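Local structure of protein SSD1 (Saccharomyces cerevisiae S288C, 7AM1) at residues A368-G373 and S475-L480; V375-L380 and T661-R666. The protein binds the 5' and 3' untranslated regions of mRNA and represses translation, as a non-enzymatic pseudonuclease member of the RNase II family. One frame throughout, in Å; residues are numbered along the deposited sequence.

Contact 1 (A368-G373 and S475-L480)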
ATOM      1  N   ALA A 368      -8.710 -11.432  24.981  1.00 45.45           N
ATOM      2  CA  ALA A 368      -8.575 -10.243  24.160  1.00 45.25           C
ATOM      3  C   ALA A 368      -7.283 -10.348  23.365  1.00 44.12           C
ATOM      4  O   ALA A 368      -6.275 -10.851  23.866  1.00 44.33           O
ATOM      5  CB  ALA A 368      -8.569  -8.990  25.032  1.00 46.35           C
ATOM      6  N   ILE A 369      -7.326  -9.906  22.111  1.00 42.78           N
ATOM      7  CA  ILE A 369      -6.153  -9.890  21.244  1.00 43.49           C
ATOM      8  C   ILE A 369      -5.568  -8.487  21.235  1.00 43.04           C
ATOM      9  O   ILE A 369      -6.274  -7.509  20.958  1.00 40.96           O
ATOM     10  CB  ILE A 369      -6.500 -10.352  19.816  1.00 44.91           C
ATOM     11  CG1 ILE A 369      -7.190 -11.720  19.858  1.00 48.37           C
ATOM     12  CG2 ILE A 369      -5.254 -10.374  18.942  1.00 44.68           C
ATOM     13  CD1 ILE A 369      -6.267 -12.864  20.246  1.00 51.06           C
ATOM     14  N   SER A 370      -4.280  -8.387  21.539  1.00 47.95           N
ATOM     15  CA  SER A 370      -3.559  -7.127  21.487  1.00 50.17           C
ATOM     16  C   SER A 370      -2.562  -7.155  20.337  1.00 47.55           C
ATOM     17  O   SER A 370      -2.003  -8.201  19.994  1.00 47.29           O
ATOM     18  CB  SER A 370      -2.831  -6.848  22.805  1.00 54.95           C
ATOM     19  OG  SER A 370      -1.785  -7.776  23.021  1.00 57.14           O
ATOM     20  N   GLU A 371      -2.348  -5.989  19.744  1.00 43.70           N
ATOM     21  CA  GLU A 371      -1.385  -5.815  18.668  1.00 42.67           C
ATOM     22  C   GLU A 371      -0.280  -4.893  19.162  1.00 44.17           C
ATOM     23  O   GLU A 371      -0.547  -3.900  19.848  1.00 43.74           O
ATOM     24  CB  GLU A 371      -2.082  -5.260  17.420  1.00 42.68           C
ATOM     25  CG  GLU A 371      -3.106  -6.246  16.831  1.00 43.06           C
ATOM     26  CD  GLU A 371      -4.030  -5.637  15.780  1.00 43.12           C
ATOM     27  OE1 GLU A 371      -4.918  -4.825  16.141  1.00 41.87           O
ATOM     28  OE2 GLU A 371      -3.881  -5.995  14.589  1.00 43.57           O
ATOM     29  N   LEU A 372       0.963  -5.246  18.850  1.00 47.73           N
ATOM     30  CA  LEU A 372       2.110  -4.510  19.369  1.00 53.44           C
ATOM     31  C   LEU A 372       1.976  -3.015  19.134  1.00 54.00           C
ATOM     32  O   LEU A 372       1.808  -2.565  17.997  1.00 53.17           O
ATOM     33  CB  LEU A 372       3.395  -5.022  18.715  1.00 56.78           C
ATOM     34  CG  LEU A 372       4.688  -4.658  19.439  1.00 61.32           C
ATOM     35  CD1 LEU A 372       5.721  -5.755  19.372  1.00 61.84           C
ATOM     36  CD2 LEU A 372       5.230  -3.367  18.795  1.00 63.65           C
ATOM     37  N   GLY A 373       2.070  -2.248  20.219  1.00 56.20           N
ATOM     38  CA  GLY A 373       2.008  -0.806  20.154  1.00 57.10           C
ATOM     39  C   GLY A 373       0.615  -0.234  20.054  1.00 56.35           C
ATOM     40  O   GLY A 373       0.470   0.993  19.981  1.00 56.50           O
ATOM     41  N   SER A 475     -10.832 -13.052  30.265  1.00 50.79           N
ATOM     42  CA  SER A 475     -10.046 -13.827  31.212  1.00 52.38           C
ATOM     43  C   SER A 475      -8.560 -13.727  30.923  1.00 53.07           C
ATOM     44  O   SER A 475      -7.745 -13.884  31.840  1.00 53.90           O
ATOM     45  CB  SER A 475     -10.480 -15.294  31.179  1.00 52.79           C
ATOM     46  OG  SER A 475     -11.779 -15.437  31.719  1.00 53.97           O
ATOM     47  N   ASN A 476      -8.199 -13.465  29.670  1.00 51.98           N
ATOM     48  CA  ASN A 476      -6.808 -13.425  29.254  1.00 51.82           C
ATOM     49  C   ASN A 476      -6.655 -12.396  28.147  1.00 49.31           C
ATOM     50  O   ASN A 476      -7.622 -12.015  27.485  1.00 47.21           O
ATOM     51  CB  ASN A 476      -6.335 -14.800  28.769  1.00 52.67           C
ATOM     52  CG  ASN A 476      -6.385 -15.845  29.859  1.00 55.31           C
ATOM     53  OD1 ASN A 476      -7.310 -16.658  29.919  1.00 59.59           O
ATOM     54  ND2 ASN A 476      -5.390 -15.826  30.733  1.00 52.92           N
ATOM     55  N   ILE A 477      -5.420 -11.943  27.958  1.00 49.44           N
ATOM     56  CA  ILE A 477      -5.067 -11.077  26.841  1.00 49.25           C
ATOM     57  C   ILE A 477      -3.772 -11.609  26.244  1.00 51.07           C
ATOM     58  O   ILE A 477      -2.783 -11.791  26.963  1.00 50.94           O
ATOM     59  CB  ILE A 477      -4.917  -9.605  27.259  1.00 48.92           C
ATOM     60  CG1 ILE A 477      -4.600  -8.747  26.032  1.00 48.66           C
ATOM     61  CG2 ILE A 477      -3.847  -9.444  28.327  1.00 49.57           C
ATOM     62  CD1 ILE A 477      -4.902  -7.276  26.225  1.00 49.73           C
ATOM     63  N   LEU A 478      -3.794 -11.886  24.942  1.00 54.77           N
ATOM     64  CA  LEU A 478      -2.639 -12.386  24.211  1.00 57.72           C
ATOM     65  C   LEU A 478      -2.286 -11.414  23.096  1.00 54.97           C
ATOM     66  O   LEU A 478      -3.174 -10.900  22.408  1.00 54.77           O
ATOM     67  CB  LEU A 478      -2.904 -13.766  23.596  1.00 62.31           C
ATOM     68  CG  LEU A 478      -2.877 -14.988  24.510  1.00 68.34           C
ATOM     69  CD1 LEU A 478      -3.297 -16.220  23.725  1.00 70.38           C
ATOM     70  CD2 LEU A 478      -1.499 -15.181  25.118  1.00 70.44           C
ATOM     71  N   SER A 479      -0.991 -11.167  22.919  1.00 51.01           N
ATOM     72  CA  SER A 479      -0.527 -10.495  21.720  1.00 47.51           C
ATOM     73  C   SER A 479      -0.441 -11.498  20.576  1.00 45.47           C
ATOM     74  O   SER A 479      -0.359 -12.711  20.788  1.00 43.95           O
ATOM     75  CB  SER A 479       0.846  -9.858  21.935  1.00 46.73           C
ATOM     76  OG  SER A 479       1.829 -10.863  22.086  1.00 46.02           O
ATOM     77  N   LEU A 480      -0.450 -10.975  19.348  1.00 46.78           N
ATOM     78  CA  LEU A 480      -0.287 -11.840  18.187  1.00 49.22           C
ATOM     79  C   LEU A 480       1.042 -12.579  18.240  1.00 52.42           C
ATOM     80  O   LEU A 480       1.139 -13.716  17.766  1.00 51.61           O
ATOM     81  CB  LEU A 480      -0.396 -11.024  16.898  1.00 48.57           C
ATOM     82  CG  LEU A 480      -1.788 -10.472  16.579  1.00 48.60           C
ATOM     83  CD1 LEU A 480      -1.743  -9.570  15.353  1.00 47.88           C
ATOM     84  CD2 LEU A 480      -2.783 -11.604  16.366  1.00 49.11           C
TER

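Contact 2 (V375-L380 and T661-R666)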
ATOM      1  N   VAL A 375      -3.912  -0.795  20.981  1.00 53.58           N
ATOM      2  CA  VAL A 375      -4.867  -1.232  21.993  1.00 51.71           C
ATOM      3  C   VAL A 375      -5.351  -2.641  21.678  1.00 47.55           C
ATOM      4  O   VAL A 375      -4.874  -3.279  20.732  1.00 45.55           O
ATOM      5  CB  VAL A 375      -6.053  -0.252  22.078  1.00 52.96           C
ATOM      6  CG1 VAL A 375      -5.561   1.143  22.422  1.00 53.99           C
ATOM      7  CG2 VAL A 375      -6.829  -0.239  20.767  1.00 52.39           C
ATOM      8  N   SER A 376      -6.272  -3.150  22.495  1.00 47.19           N
ATOM      9  CA  SER A 376      -7.014  -4.370  22.201  1.00 45.21           C
ATOM     10  C   SER A 376      -8.455  -3.989  21.890  1.00 43.27           C
ATOM     11  O   SER A 376      -9.153  -3.430  22.744  1.00 43.92           O
ATOM     12  CB  SER A 376      -6.962  -5.349  23.373  1.00 46.43           C
ATOM     13  OG  SER A 376      -7.835  -6.444  23.155  1.00 44.68           O
ATOM     14  N   GLU A 377      -8.897  -4.270  20.670  1.00 39.79           N
ATOM     15  CA  GLU A 377     -10.262  -3.956  20.283  1.00 40.29           C
ATOM     16  C   GLU A 377     -11.054  -5.177  19.840  1.00 39.72           C
ATOM     17  O   GLU A 377     -12.227  -5.033  19.476  1.00 38.76           O
ATOM     18  CB  GLU A 377     -10.273  -2.890  19.174  1.00 40.80           C
ATOM     19  CG  GLU A 377      -9.574  -3.249  17.873  1.00 41.27           C
ATOM     20  CD  GLU A 377      -9.522  -2.057  16.924  1.00 42.80           C
ATOM     21  OE1 GLU A 377     -10.554  -1.370  16.800  1.00 44.24           O
ATOM     22  OE2 GLU A 377      -8.462  -1.793  16.311  1.00 44.29           O
ATOM     23  N   PHE A 378     -10.464  -6.368  19.892  1.00 42.24           N
ATOM     24  CA  PHE A 378     -11.105  -7.590  19.431  1.00 42.86           C
ATOM     25  C   PHE A 378     -10.794  -8.705  20.413  1.00 42.36           C
ATOM     26  O   PHE A 378      -9.659  -8.826  20.881  1.00 42.15           O
ATOM     27  CB  PHE A 378     -10.613  -7.962  18.035  1.00 42.91           C
ATOM     28  CG  PHE A 378     -11.275  -9.173  17.456  1.00 42.66           C
ATOM     29  CD1 PHE A 378     -12.550  -9.085  16.929  1.00 43.81           C
ATOM     30  CD2 PHE A 378     -10.614 -10.387  17.401  1.00 41.61           C
ATOM     31  CE1 PHE A 378     -13.160 -10.185  16.375  1.00 44.53           C
ATOM     32  CE2 PHE A 378     -11.220 -11.487  16.841  1.00 42.25           C
ATOM     33  CZ  PHE A 378     -12.494 -11.384  16.327  1.00 43.45           C
ATOM     34  N   ALA A 379     -11.809  -9.501  20.740  1.00 42.02           N
ATOM     35  CA  ALA A 379     -11.662 -10.603  21.678  1.00 41.60           C
ATOM     36  C   ALA A 379     -12.465 -11.793  21.172  1.00 42.28           C
ATOM     37  O   ALA A 379     -13.419 -11.643  20.402  1.00 41.83           O
ATOM     38  CB  ALA A 379     -12.112 -10.196  23.086  1.00 42.02           C
ATOM     39  N   LEU A 380     -12.079 -12.984  21.629  1.00 42.31           N
ATOM     40  CA  LEU A 380     -12.687 -14.214  21.154  1.00 42.93           C
ATOM     41  C   LEU A 380     -12.943 -15.168  22.308  1.00 41.46           C
ATOM     42  O   LEU A 380     -12.260 -15.122  23.336  1.00 40.67           O
ATOM     43  CB  LEU A 380     -11.776 -14.950  20.158  1.00 45.95           C
ATOM     44  CG  LEU A 380     -11.558 -14.410  18.754  1.00 49.25           C
ATOM     45  CD1 LEU A 380     -10.396 -15.165  18.115  1.00 49.24           C
ATOM     46  CD2 LEU A 380     -12.829 -14.542  17.929  1.00 50.83           C
ATOM     47  N   THR A 661     -14.650  -4.557  12.311  1.00 35.52           N
ATOM     48  CA  THR A 661     -13.822  -5.167  13.344  1.00 36.26           C
ATOM     49  C   THR A 661     -12.726  -4.261  13.905  1.00 37.96           C
ATOM     50  O   THR A 661     -11.949  -4.723  14.747  1.00 38.86           O
ATOM     51  CB  THR A 661     -13.161  -6.454  12.803  1.00 37.67           C
ATOM     52  OG1 THR A 661     -12.606  -6.208  11.500  1.00 39.22           O
ATOM     53  CG2 THR A 661     -14.165  -7.612  12.723  1.00 37.15           C
ATOM     54  N   ALA A 662     -12.629  -3.000  13.482  1.00 37.55           N
ATOM     55  CA  ALA A 662     -11.534  -2.127  13.919  1.00 37.54           C
ATOM     56  C   ALA A 662     -12.023  -0.697  14.125  1.00 38.35           C
ATOM     57  O   ALA A 662     -11.494   0.251  13.537  1.00 38.07           O
ATOM     58  CB  ALA A 662     -10.380  -2.177  12.915  1.00 35.13           C
ATOM     59  N   PRO A 663     -13.013  -0.502  15.003  1.00 39.90           N
ATOM     60  CA  PRO A 663     -13.515   0.861  15.255  1.00 40.46           C
ATOM     61  C   PRO A 663     -12.530   1.768  15.978  1.00 41.23           C
ATOM     62  O   PRO A 663     -12.724   2.991  15.961  1.00 41.41           O
ATOM     63  CB  PRO A 663     -14.767   0.614  16.107  1.00 41.36           C
ATOM     64  CG  PRO A 663     -14.434  -0.651  16.853  1.00 40.66           C
ATOM     65  CD  PRO A 663     -13.709  -1.502  15.833  1.00 39.82           C
ATOM     66  N   MET A 664     -11.492   1.228  16.617  1.00 41.68           N
ATOM     67  CA  MET A 664     -10.516   2.081  17.283  1.00 41.52           C
ATOM     68  C   MET A 664      -9.545   2.741  16.312  1.00 39.42           C
ATOM     69  O   MET A 664      -8.829   3.662  16.718  1.00 39.62           O
ATOM     70  CB  MET A 664      -9.725   1.284  18.323  1.00 44.87           C
ATOM     71  CG  MET A 664     -10.576   0.684  19.433  1.00 49.63           C
ATOM     72  SD  MET A 664     -11.411   1.933  20.433  1.00 54.08           S
ATOM     73  CE  MET A 664     -10.098   2.434  21.537  1.00 55.27           C
ATOM     74  N   ARG A 665      -9.497   2.300  15.048  1.00 37.40           N
ATOM     75  CA  ARG A 665      -8.580   2.878  14.074  1.00 37.73           C
ATOM     76  C   ARG A 665      -9.217   3.236  12.738  1.00 36.83           C
ATOM     77  O   ARG A 665      -8.547   3.874  11.918  1.00 38.08           O
ATOM     78  CB  ARG A 665      -7.397   1.927  13.812  1.00 37.11           C
ATOM     79  CG  ARG A 665      -7.775   0.480  13.494  1.00 36.64           C
ATOM     80  CD  ARG A 665      -6.527  -0.348  13.213  1.00 35.41           C
ATOM     81  NE  ARG A 665      -6.819  -1.700  12.754  1.00 34.87           N
ATOM     82  CZ  ARG A 665      -7.041  -2.033  11.484  1.00 35.71           C
ATOM     83  NH1 ARG A 665      -7.034  -1.108  10.529  1.00 35.32           N
ATOM     84  NH2 ARG A 665      -7.289  -3.300  11.171  1.00 36.02           N
ATOM     85  N   ARG A 666     -10.474   2.867  12.498  1.00 35.91           N
ATOM     86  CA  ARG A 666     -11.178   3.186  11.262  1.00 36.22           C
ATOM     87  C   ARG A 666     -12.506   3.855  11.589  1.00 37.17           C
ATOM     88  O   ARG A 666     -13.319   3.299  12.336  1.00 38.31           O
ATOM     89  CB  ARG A 666     -11.430   1.927  10.428  1.00 36.59           C
ATOM     90  CG  ARG A 666     -10.194   1.113  10.122  1.00 36.20           C
ATOM     91  CD  ARG A 666     -10.508   0.031   9.086  1.00 36.02           C
ATOM     92  NE  ARG A 666     -11.539  -0.898   9.561  1.00 36.18           N
ATOM     93  CZ  ARG A 666     -11.440  -2.228   9.542  1.00 35.53           C
ATOM     94  NH1 ARG A 666     -10.352  -2.820   9.062  1.00 35.90           N
ATOM     95  NH2 ARG A 666     -12.439  -2.972  10.003  1.00 36.10           N
TER

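Contact 1 (A368-G373 and S475-L480)
Asn476 accepts at its backbone O the N-H of Ala368, 2.8 Å from Ala368 N. This is the parallel edge of the mixed RNB-domain sheet, where 476-479, an outermost strand, runs beside 368-370. Next along, Ile477 faces Ala368, and its CA-H leans on Ala368 O. With CG1 anti to the backbone N (chi1 -178°), the long branch of Ile477 runs over the neighbouring strand: CG1 lies 4.1 Å from Ala368 CB and CD1 4.0 Å from Ser370 CB, so one isoleucine spans two residues of the same face.

Leu478 holds the centre. Leu478 N donates to Ala368 O at 2.9 Å, and Leu478 O, which accepts from the backbone of Ser370, lies 2.9 Å from Ser370 N. The Ser370 hydroxyl adds a weak bond to that same Leu478 O.

Ser479 ends the strand and N-caps the helix that follows, its OG bonded to the N of Gln482. Its CB lies close to Ser370 OG.

Leu480, the first residue of the helix, is still a backbone donor to Ser370: Leu480 N lies 3.2 Å from Ser370 O, which extends the parallel pattern past the strand end. Its side chain turns to the Ile369 face, where both also meet Ile549 of helix 544-568. The Ile369 and Leu480 side chains cross at about a right angle, while CD1 of Leu480 rests 3.9 Å from Glu371 CG and CD2 lies 3.8 Å from Ile369 CG2.

Contact 2 (V375-L380 and T661-R666)
Glu377 reaches from segment 375-380 of the RNB-domain sheet region into the loop 661-666 that leads to helix 668-681, joining sheet and loop through one buried carboxylate. Its CG sits between backbone N and carbonyl carbon (chi1 61°), and the extended chain beyond carries the carboxylate to the turn at Ala662-Met664. Met664 runs past it in the opposite direction, its CB 3.2 Å from Glu377 OE1 and its CG 3.6 Å from Glu377 CB. Pro663 CD lies 3.3 Å from the same Glu377 OE1.

Arg665 crosses Glu377 at about a right angle, the carboxylate and guanidinium planes 84° apart. The salt bridge is long, 3.9 Å from Glu377 OE2 to Arg665 NE, and the arginine's stronger partner is Asp530. OE1 takes the Met664 N-H, while OE2 accepts a hydrogen bond from Trp374 NE1 and lies near Arg665.

Val375 lies crosswise to Met664, Val375 CG2 to Met664 CG 4.1 Å, beside Asn435 of helix 432-438. Within the loop, Ala662 O receives the N-H groups of both Arg665 and Arg666, which closes the turn. The direct bond across is from Met664 N to the syn side of Glu377 OE1, at 2.8 Å and 23° out of the carboxylate plane.

Overall arrangement
Contacts 1 and 2 lie in the same RNB domain, their centres about 11 Å apart, and share one sheet: strands 367-370 and 378-384 are consecutive in the chain and neighbours in that sheet. Contact 1 pairs the first of them with the outermost strand 476-479, whereas contact 2 ties the approach to the second to the loop 661-666. Between them, Ile369 N probably bonds to Phe378 O at 2.9 Å, and Ser376 OG to Ile369 O, also at 2.9 Å. Packing adds to this, with Ala368 CA 3.7 Å from Ala379 CB. Helix 544-568 touches both, through Ile369 and Leu480 in contact 1 and through Phe378, Leu380 and Thr661 in contact 2.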